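Local atomic coordinates of ESSC (Geobacillus thermodenitrificans, PDB entry 5FWH), a protein that forms the N-terminal forkhead-associated (FHA) region of EssC, an FtsK/SpoIIIE-type ATPase component of the bacterial type VII secretion apparatus. Residues Gln131-Pro136 with Ser150-Leu155; Gln103-Val108 with Arg122-Lys127; Phe143-Gln148 with Gly158-Cys163. One frame throughout, in Å; residues are numbered along the deposited sequence.

Contact 1. Residues Gln131-Pro136 with Ser150-Leu155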
loop_
_atom_site.group_PDB
_atom_site.type_symbol
_atom_site.label_atom_id
_atom_site.label_comp_id
_atom_site.label_asym_id
_atom_site.label_seq_id
_atom_site.Cartn_x
_atom_site.Cartn_y
_atom_site.Cartn_z
ATOM N N GLN A 131 -18.201 9.076 -12.619
ATOM C CA GLN A 131 -16.904 8.412 -12.630
ATOM C C GLN A 131 -15.962 9.076 -11.651
ATOM O O GLN A 131 -15.802 10.289 -11.686
ATOM C CB GLN A 131 -16.285 8.534 -14.031
ATOM C CG GLN A 131 -17.149 7.975 -15.166
ATOM C CD GLN A 131 -17.697 6.576 -14.868
ATOM O OE1 GLN A 131 -18.892 6.416 -14.587
ATOM N NE2 GLN A 131 -16.822 5.561 -14.897
ATOM N N TRP A 132 -15.296 8.290 -10.814
ATOM C CA TRP A 132 -14.244 8.852 -9.969
ATOM C C TRP A 132 -12.941 8.997 -10.711
ATOM O O TRP A 132 -12.525 8.094 -11.433
ATOM C CB TRP A 132 -14.067 8.009 -8.709
ATOM C CG TRP A 132 -15.189 8.162 -7.796
ATOM C CD1 TRP A 132 -16.235 7.268 -7.601
ATOM C CD2 TRP A 132 -15.417 9.234 -6.912
ATOM N NE1 TRP A 132 -17.090 7.749 -6.642
ATOM C CE2 TRP A 132 -16.621 8.941 -6.195
ATOM C CE3 TRP A 132 -14.736 10.413 -6.642
ATOM C CZ2 TRP A 132 -17.168 9.804 -5.265
ATOM C CZ3 TRP A 132 -15.271 11.285 -5.694
ATOM C CH2 TRP A 132 -16.491 10.981 -5.023
ATOM N N VAL A 133 -12.302 10.144 -10.547
ATOM C CA VAL A 133 -10.932 10.382 -11.001
ATOM C C VAL A 133 -9.987 10.517 -9.791
ATOM O O VAL A 133 -10.307 11.163 -8.808
ATOM C CB VAL A 133 -10.887 11.681 -11.812
ATOM C CG1 VAL A 133 -9.468 12.039 -12.231
ATOM C CG2 VAL A 133 -11.743 11.504 -13.046
ATOM N N VAL A 134 -8.834 9.880 -9.871
ATOM C CA VAL A 134 -7.764 10.088 -8.910
ATOM C C VAL A 134 -6.788 11.150 -9.427
ATOM O O VAL A 134 -6.279 11.012 -10.543
ATOM C CB VAL A 134 -7.018 8.791 -8.543
ATOM C CG1 VAL A 134 -6.426 8.077 -9.744
ATOM C CG2 VAL A 134 -5.939 9.109 -7.505
ATOM N N ILE A 135 -6.492 12.150 -8.605
ATOM C CA ILE A 135 -5.523 13.207 -8.941
ATOM C C ILE A 135 -4.430 13.112 -7.894
ATOM O O ILE A 135 -4.655 13.463 -6.751
ATOM C CB ILE A 135 -6.162 14.618 -8.913
ATOM C CG1 ILE A 135 -7.340 14.722 -9.937
ATOM C CG2 ILE A 135 -5.118 15.740 -9.172
ATOM C CD1 ILE A 135 -8.708 14.500 -9.348
ATOM N N PRO A 136 -3.261 12.608 -8.265
ATOM C CA PRO A 136 -2.202 12.507 -7.251
ATOM C C PRO A 136 -1.451 13.823 -7.049
ATOM O O PRO A 136 -1.604 14.790 -7.824
ATOM C CB PRO A 136 -1.253 11.450 -7.833
ATOM C CG PRO A 136 -1.465 11.562 -9.310
ATOM C CD PRO A 136 -2.892 11.951 -9.526
ATOM N N SER A 150 1.537 9.173 -12.602
ATOM C CA SER A 150 2.198 10.452 -12.876
ATOM C C SER A 150 1.222 11.565 -13.237
ATOM O O SER A 150 1.627 12.704 -13.351
ATOM C CB SER A 150 3.206 10.276 -13.995
ATOM O OG SER A 150 2.558 9.852 -15.188
ATOM N N ASP A 151 -0.046 11.243 -13.463
ATOM C CA ASP A 151 -1.085 12.259 -13.686
ATOM C C ASP A 151 -2.450 11.698 -13.290
ATOM O O ASP A 151 -2.550 10.533 -12.861
ATOM C CB ASP A 151 -1.080 12.753 -15.145
ATOM C CG ASP A 151 -1.183 11.624 -16.156
ATOM O OD1 ASP A 151 -2.130 10.832 -16.067
ATOM O OD2 ASP A 151 -0.316 11.536 -17.057
ATOM N N ALA A 152 -3.484 12.529 -13.401
ATOM C CA ALA A 152 -4.854 12.122 -13.088
ATOM C C ALA A 152 -5.305 10.992 -13.999
ATOM O O ALA A 152 -4.840 10.898 -15.139
ATOM C CB ALA A 152 -5.804 13.295 -13.134
ATOM N N VAL A 153 -6.131 10.099 -13.452
ATOM C CA VAL A 153 -6.600 8.856 -14.090
ATOM C C VAL A 153 -8.043 8.534 -13.617
ATOM O O VAL A 153 -8.368 8.567 -12.401
ATOM C CB VAL A 153 -5.720 7.635 -13.714
ATOM C CG1 VAL A 153 -6.164 6.368 -14.453
ATOM C CG2 VAL A 153 -4.255 7.928 -13.985
ATOM N N SER A 154 -8.903 8.219 -14.583
ATOM C CA SER A 154 -10.265 7.886 -14.306
ATOM C C SER A 154 -10.314 6.405 -13.952
ATOM O O SER A 154 -9.725 5.590 -14.633
ATOM C CB SER A 154 -11.184 8.232 -15.490
ATOM O OG SER A 154 -12.468 8.488 -14.941
ATOM N N LEU A 155 -10.967 6.107 -12.835
ATOM C CA LEU A 155 -10.956 4.821 -12.189
ATOM C C LEU A 155 -12.116 3.956 -12.632
ATOM O O LEU A 155 -13.179 4.477 -12.877
ATOM C CB LEU A 155 -11.118 5.017 -10.659
ATOM C CG LEU A 155 -10.116 5.883 -9.854
ATOM C CD1 LEU A 155 -10.464 5.885 -8.374
ATOM C CD2 LEU A 155 -8.740 5.294 -10.048
HETATM O O HOH W 1 -15.337 5.543 -11.048
#

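Contact 2. Residues Gln103-Val108 with Arg122-Lys127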
loop_
_atom_site.group_PDB
_atom_site.type_symbol
_atom_site.label_atom_id
_atom_site.label_comp_id
_atom_site.label_asym_id
_atom_site.label_seq_id
_atom_site.Cartn_x
_atom_site.Cartn_y
_atom_site.Cartn_z
ATOM N N GLN A 103 -21.086 12.768 -2.279
ATOM C CA GLN A 103 -19.854 13.546 -2.395
ATOM C C GLN A 103 -19.451 13.645 -3.860
ATOM O O GLN A 103 -19.562 12.683 -4.597
ATOM C CB GLN A 103 -18.704 12.827 -1.701
ATOM C CG GLN A 103 -18.896 12.470 -0.234
ATOM C CD GLN A 103 -18.545 13.583 0.734
ATOM O OE1 GLN A 103 -19.340 13.924 1.606
ATOM N NE2 GLN A 103 -17.358 14.146 0.598
ATOM N N SER A 104 -18.946 14.796 -4.269
ATOM C CA SER A 104 -18.252 14.923 -5.558
ATOM C C SER A 104 -16.704 15.013 -5.420
ATOM O O SER A 104 -15.996 15.058 -6.433
ATOM C CB SER A 104 -18.780 16.138 -6.275
ATOM O OG SER A 104 -18.641 17.257 -5.413
ATOM N N GLU A 105 -16.191 15.051 -4.176
ATOM C CA GLU A 105 -14.736 15.199 -3.939
ATOM C C GLU A 105 -14.346 14.574 -2.610
ATOM O O GLU A 105 -15.076 14.720 -1.647
ATOM C CB GLU A 105 -14.366 16.680 -3.945
ATOM C CG GLU A 105 -12.949 17.020 -3.508
ATOM C CD GLU A 105 -11.963 17.093 -4.660
ATOM O OE1 GLU A 105 -11.962 18.113 -5.410
ATOM O OE2 GLU A 105 -11.169 16.139 -4.830
ATOM N N VAL A 106 -13.241 13.808 -2.590
ATOM C CA VAL A 106 -12.647 13.216 -1.355
ATOM C C VAL A 106 -11.153 13.584 -1.336
ATOM O O VAL A 106 -10.411 13.230 -2.270
ATOM C CB VAL A 106 -12.865 11.689 -1.279
ATOM C CG1 VAL A 106 -12.268 11.088 -0.012
ATOM C CG2 VAL A 106 -14.329 11.386 -1.244
ATOM N N LEU A 107 -10.722 14.316 -0.305
ATOM C CA LEU A 107 -9.334 14.671 -0.124
ATOM C C LEU A 107 -8.727 13.771 0.885
ATOM O O LEU A 107 -9.283 13.564 1.955
ATOM C CB LEU A 107 -9.160 16.122 0.391
ATOM C CG LEU A 107 -7.696 16.589 0.689
ATOM C CD1 LEU A 107 -6.734 16.427 -0.507
ATOM C CD2 LEU A 107 -7.639 18.047 1.200
ATOM N N VAL A 108 -7.560 13.252 0.532
ATOM C CA VAL A 108 -6.802 12.349 1.339
ATOM C C VAL A 108 -5.456 13.032 1.522
ATOM O O VAL A 108 -4.704 13.179 0.575
ATOM C CB VAL A 108 -6.605 11.023 0.618
ATOM C CG1 VAL A 108 -5.857 10.092 1.538
ATOM C CG2 VAL A 108 -7.987 10.386 0.299
ATOM N N ARG A 122 -1.205 11.467 -0.125
ATOM C CA ARG A 122 -1.791 12.723 -0.386
ATOM C C ARG A 122 -2.326 12.678 -1.804
ATOM O O ARG A 122 -1.545 12.652 -2.731
ATOM C CB ARG A 122 -0.722 13.848 -0.185
ATOM C CG ARG A 122 -1.055 15.191 -0.819
ATOM C CD ARG A 122 0.045 16.234 -0.573
ATOM N NE ARG A 122 0.045 16.605 0.834
ATOM C CZ ARG A 122 -0.817 17.457 1.401
ATOM N NH1 ARG A 122 -1.762 18.074 0.692
ATOM N NH2 ARG A 122 -0.750 17.689 2.700
ATOM N N PHE A 123 -3.633 12.797 -1.970
ATOM C CA PHE A 123 -4.208 12.749 -3.312
ATOM C C PHE A 123 -5.654 13.166 -3.211
ATOM O O PHE A 123 -6.146 13.293 -2.131
ATOM C CB PHE A 123 -4.043 11.323 -3.933
ATOM C CG PHE A 123 -4.769 10.211 -3.184
ATOM C CD1 PHE A 123 -6.094 9.849 -3.522
ATOM C CD2 PHE A 123 -4.105 9.442 -2.215
ATOM C CE1 PHE A 123 -6.778 8.842 -2.853
ATOM C CE2 PHE A 123 -4.792 8.365 -1.576
ATOM C CZ PHE A 123 -6.126 8.107 -1.865
ATOM N N SER A 124 -6.329 13.459 -4.304
ATOM C CA SER A 124 -7.744 13.719 -4.173
ATOM C C SER A 124 -8.493 12.823 -5.089
ATOM O O SER A 124 -7.922 12.281 -5.990
ATOM C CB SER A 124 -8.101 15.198 -4.378
ATOM O OG SER A 124 -7.884 15.561 -5.704
ATOM N N LEU A 125 -9.751 12.573 -4.768
ATOM C CA LEU A 125 -10.674 11.800 -5.617
ATOM C C LEU A 125 -11.810 12.732 -6.047
ATOM O O LEU A 125 -12.408 13.402 -5.204
ATOM C CB LEU A 125 -11.219 10.627 -4.861
ATOM C CG LEU A 125 -10.187 9.566 -4.392
ATOM C CD1 LEU A 125 -10.927 8.487 -3.617
ATOM C CD2 LEU A 125 -9.552 8.814 -5.510
ATOM N N ARG A 126 -12.112 12.765 -7.336
ATOM C CA ARG A 126 -13.182 13.612 -7.831
ATOM C C ARG A 126 -14.106 12.929 -8.775
ATOM O O ARG A 126 -13.675 12.237 -9.717
ATOM C CB ARG A 126 -12.609 14.760 -8.619
ATOM C CG ARG A 126 -12.177 15.871 -7.748
ATOM C CD ARG A 126 -11.586 16.970 -8.573
ATOM N NE ARG A 126 -10.631 17.655 -7.734
ATOM C CZ ARG A 126 -9.612 18.381 -8.170
ATOM N NH1 ARG A 126 -9.396 18.612 -9.475
ATOM N NH2 ARG A 126 -8.816 18.916 -7.250
ATOM N N LYS A 127 -15.375 13.208 -8.554
ATOM C CA LYS A 127 -16.418 12.561 -9.259
ATOM C C LYS A 127 -16.861 13.428 -10.419
ATOM O O LYS A 127 -17.165 14.609 -10.241
ATOM C CB LYS A 127 -17.577 12.309 -8.326
ATOM C CG LYS A 127 -18.467 11.218 -8.839
ATOM C CD LYS A 127 -19.497 10.879 -7.805
ATOM C CE LYS A 127 -20.304 9.691 -8.262
ATOM N NZ LYS A 127 -21.635 9.695 -7.593
#

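Contact 3. Residues Phe143-Gln148 with Gly158-Cys163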
loop_
_atom_site.group_PDB
_atom_site.type_symbol
_atom_site.label_atom_id
_atom_site.label_comp_id
_atom_site.label_asym_id
_atom_site.label_seq_id
_atom_site.Cartn_x
_atom_site.Cartn_y
_atom_site.Cartn_z
ATOM N N PHE A 143 0.122 4.332 -5.984
ATOM C CA PHE A 143 0.170 3.297 -7.038
ATOM C C PHE A 143 -1.222 2.815 -7.438
ATOM O O PHE A 143 -2.077 2.530 -6.608
ATOM C CB PHE A 143 1.088 2.119 -6.643
ATOM C CG PHE A 143 2.511 2.565 -6.254
ATOM C CD1 PHE A 143 2.743 3.158 -5.025
ATOM C CD2 PHE A 143 3.555 2.463 -7.142
ATOM C CE1 PHE A 143 4.060 3.594 -4.644
ATOM C CE2 PHE A 143 4.836 2.909 -6.824
ATOM C CZ PHE A 143 5.103 3.518 -5.584
ATOM N N LEU A 144 -1.456 2.727 -8.733
ATOM C CA LEU A 144 -2.752 2.223 -9.273
ATOM C C LEU A 144 -2.478 0.912 -9.868
ATOM O O LEU A 144 -1.758 0.855 -10.866
ATOM C CB LEU A 144 -3.290 3.153 -10.347
ATOM C CG LEU A 144 -4.506 2.691 -11.137
ATOM C CD1 LEU A 144 -5.662 2.530 -10.176
ATOM C CD2 LEU A 144 -4.789 3.718 -12.269
ATOM N N ASN A 145 -3.009 -0.126 -9.242
ATOM C CA ASN A 145 -2.743 -1.512 -9.621
ATOM C C ASN A 145 -1.223 -1.792 -9.683
ATOM O O ASN A 145 -0.730 -2.306 -10.660
ATOM C CB ASN A 145 -3.461 -1.844 -10.968
ATOM C CG ASN A 145 -4.987 -1.571 -10.923
ATOM O OD1 ASN A 145 -5.553 -0.979 -11.840
ATOM N ND2 ASN A 145 -5.628 -1.975 -9.841
ATOM N N GLY A 146 -0.448 -1.325 -8.687
ATOM C CA GLY A 146 0.993 -1.569 -8.709
ATOM C C GLY A 146 1.906 -0.618 -9.478
ATOM O O GLY A 146 3.115 -0.792 -9.417
ATOM N N VAL A 147 1.360 0.354 -10.194
ATOM C CA VAL A 147 2.131 1.240 -11.036
ATOM C C VAL A 147 1.994 2.712 -10.601
ATOM O O VAL A 147 0.881 3.275 -10.519
ATOM C CB VAL A 147 1.660 1.183 -12.507
ATOM C CG1 VAL A 147 2.609 2.036 -13.382
ATOM C CG2 VAL A 147 1.628 -0.271 -12.989
ATOM N N GLN A 148 3.131 3.375 -10.380
ATOM C CA GLN A 148 3.073 4.757 -9.914
ATOM C C GLN A 148 2.290 5.674 -10.843
ATOM O O GLN A 148 2.412 5.573 -12.030
ATOM C CB GLN A 148 4.465 5.302 -9.693
ATOM C CG GLN A 148 4.461 6.634 -8.950
ATOM C CD GLN A 148 5.839 7.062 -8.553
ATOM O OE1 GLN A 148 6.807 6.353 -8.814
ATOM N NE2 GLN A 148 5.946 8.219 -7.897
ATOM N N GLY A 158 -12.852 -1.857 -8.687
ATOM C CA GLY A 158 -11.744 -2.787 -8.460
ATOM C C GLY A 158 -10.392 -2.391 -9.074
ATOM O O GLY A 158 -9.448 -3.201 -9.063
ATOM N N ASP A 159 -10.248 -1.178 -9.600
ATOM C CA ASP A 159 -8.941 -0.555 -9.515
ATOM C C ASP A 159 -8.607 -0.530 -8.010
ATOM O O ASP A 159 -9.525 -0.437 -7.150
ATOM C CB ASP A 159 -8.948 0.849 -10.104
ATOM C CG ASP A 159 -8.907 0.858 -11.671
ATOM O OD1 ASP A 159 -8.464 -0.131 -12.267
ATOM O OD2 ASP A 159 -9.310 1.864 -12.320
ATOM N N VAL A 160 -7.318 -0.674 -7.703
ATOM C CA VAL A 160 -6.769 -0.616 -6.323
ATOM C C VAL A 160 -5.767 0.517 -6.255
ATOM O O VAL A 160 -4.817 0.580 -7.048
ATOM C CB VAL A 160 -6.094 -1.923 -5.948
ATOM C CG1 VAL A 160 -5.523 -1.844 -4.534
ATOM C CG2 VAL A 160 -7.150 -3.068 -6.038
ATOM N N LEU A 161 -5.975 1.428 -5.335
ATOM C CA LEU A 161 -4.979 2.440 -5.043
ATOM C C LEU A 161 -4.190 2.013 -3.831
ATOM O O LEU A 161 -4.826 1.705 -2.816
ATOM C CB LEU A 161 -5.672 3.767 -4.815
ATOM C CG LEU A 161 -6.181 4.397 -6.089
ATOM C CD1 LEU A 161 -7.103 5.557 -5.704
ATOM C CD2 LEU A 161 -5.070 4.879 -7.023
ATOM N N LEU A 162 -2.844 2.049 -3.921
ATOM C CA LEU A 162 -1.955 1.671 -2.816
ATOM C C LEU A 162 -0.958 2.754 -2.535
ATOM O O LEU A 162 -0.378 3.300 -3.462
ATOM C CB LEU A 162 -1.066 0.519 -3.195
ATOM C CG LEU A 162 -1.619 -0.832 -3.525
ATOM C CD1 LEU A 162 -0.467 -1.796 -3.751
ATOM C CD2 LEU A 162 -2.493 -1.332 -2.447
ATOM N N CYS A 163 -0.721 3.036 -1.261
ATOM C CA CYS A 163 0.550 3.628 -0.822
ATOM C C CYS A 163 1.062 2.782 0.396
ATOM O O CYS A 163 0.279 2.096 0.997
ATOM C CB CYS A 163 0.277 5.075 -0.384
ATOM S SG CYS A 163 -1.136 5.148 0.711
HETATM O O HOH W 2 -2.033 -0.317 -6.566
#

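Contact 1. Residues Gln131-Pro136 with Ser150-Leu155
V134 faces V153, and V133 faces S154, where strand 131-136 pairs antiparallel with the short strand 153-154 at the outer border of a mixed beta sheet. V134 and V153 are the hydrogen-bonded pair: V134 N reaches V153 O at 2.9 Å, and V153 N returns to V134 O at 3.1 Å. A third backbone bond, L155 N to W132 O at 2.9 Å, is nearly straight. Beyond it a water takes over, accepting from W132 N and donating to L155 O.

The two faces differ. On the one bearing V134 and V153, V134 CG1 is wedged between its own backbone N and carbonyl carbon (chi1 57°), which sets it 3.6 Å from CD2 of L155; the two side chains cross at about a right angle. L155 CD1 also reaches W132 CB at 4.2 Å, while the indole itself swings away, gives its NE1 to the carbonyl of E173 and stacks on F170. L144 closes over V153 and L155. On the face of V133 and S154, V133 splits its branches: CG1 lies 4.0 Å from A152 CB, and CG2 is 3.6 Å from S154 OG. A152 CB also touches I135 CG1, at 3.8 Å. At the far end the CD and CG corner of P136 rests near the carbonyl O of D151.

The edge strand is therefore held by a short backbone ladder with one water-mediated rung, and by hydrocarbon contacts that are well buried around V134 and L155 but thin out toward exposed serine and alanine on the other face.

Contact 2. Residues Gln103-Val108 with Arg122-Lys127
Q103 meets K127 through its carbonyl O, which lies alongside the lysine chain near CD; the ammonium end continues past it to a salt bridge with E173. S104 then accepts K127 N at 2.9 Å on its carbonyl O, with the N-H coming from above the carbonyl plane. At E105 a salt bridge is added to the backbone pairing. The glutamate chain bends at chi2 (92°) and leans across to run beside R126, where OE1 takes R126 NE at 2.7 Å; OE2 holds the same NE more weakly, at 3.3 Å. The carboxylate meets the edge of the guanidinium with the two planes perpendicular. V106 and L125, whose side chains lie on the other face, exchange two backbone bonds, 2.8 Å from V106 N to L125 O and 2.7 Å back from L125 N to V106 O. L107 leans CD1 toward the carbonyl of F123. V108 completes the walk with another backbone pair to F123, and its CB sits 3.9 Å from the centroid of the phenyl ring, over the face, in a CH-pi contact; F168 meets that ring edge-to-face.

The pairing is thus two-sided: a salt bridge rides on the E105 face, while aliphatic and aromatic groups fill the buried V106 and V108 face.

Contact 3. Residues Phe143-Gln148 with Gly158-Cys163
F143 and L162 make the tight end of this contact, trading two backbone bonds of 2.8 Å, F143 N to L162 O and L162 N to F143 O. The phenyl ring presents its edge to L162 O, with CD1 at 3.5 Å, and runs on to L7 of strand 3-8; W5 of the same strand touches L162. On the other face L144 CD1 comes within 4.0 Å of L161 CD2. With CG of L144 turned opposite its backbone N (chi1 172°), CD1 also reaches D159 CB, 3.7 Å away.

At N145 the direct pairing ends. N145 N bonds to V160 O at 2.9 Å in a nearly straight line, and the same carbonyl oxygen also receives a water, at 3.0 Å, which in turn accepts from G146 N. One oxygen thus serves both the ladder and a solvent bridge to the turn. D159 lies across the N145 side chain at the exposed end, and its OD2 is taken up by the backbone N of R156.

N145 and G146, both with positive phi, are the corner residues of a type I' turn. L144 and V147 bond to each other in both directions across it, the mark of a two-residue beta hairpin, here bordering a sheet of the FHA beta sandwich.

In the fold
Contact 2 closes before the other two open along the chain, whereas contacts 1 and 3 interlock, their segments alternating. Contacts 1 and 2, with centres about 10 Å apart, lie in one mixed sheet: strands 123-128 and 131-136 are neighbours there, joined by probable backbone bonds between V133 and R126 and between I135 and S124. Contact 3, about 11 Å from contact 1 and 16 Å from contact 2 between centres, belongs to the antiparallel sheet that packs against it. L161 CD1 touches both L125 and V134. The three pairings lie in the two facing sheets of what is consistent with an FHA-type beta sandwich, sharing a leucine- and valine-rich core.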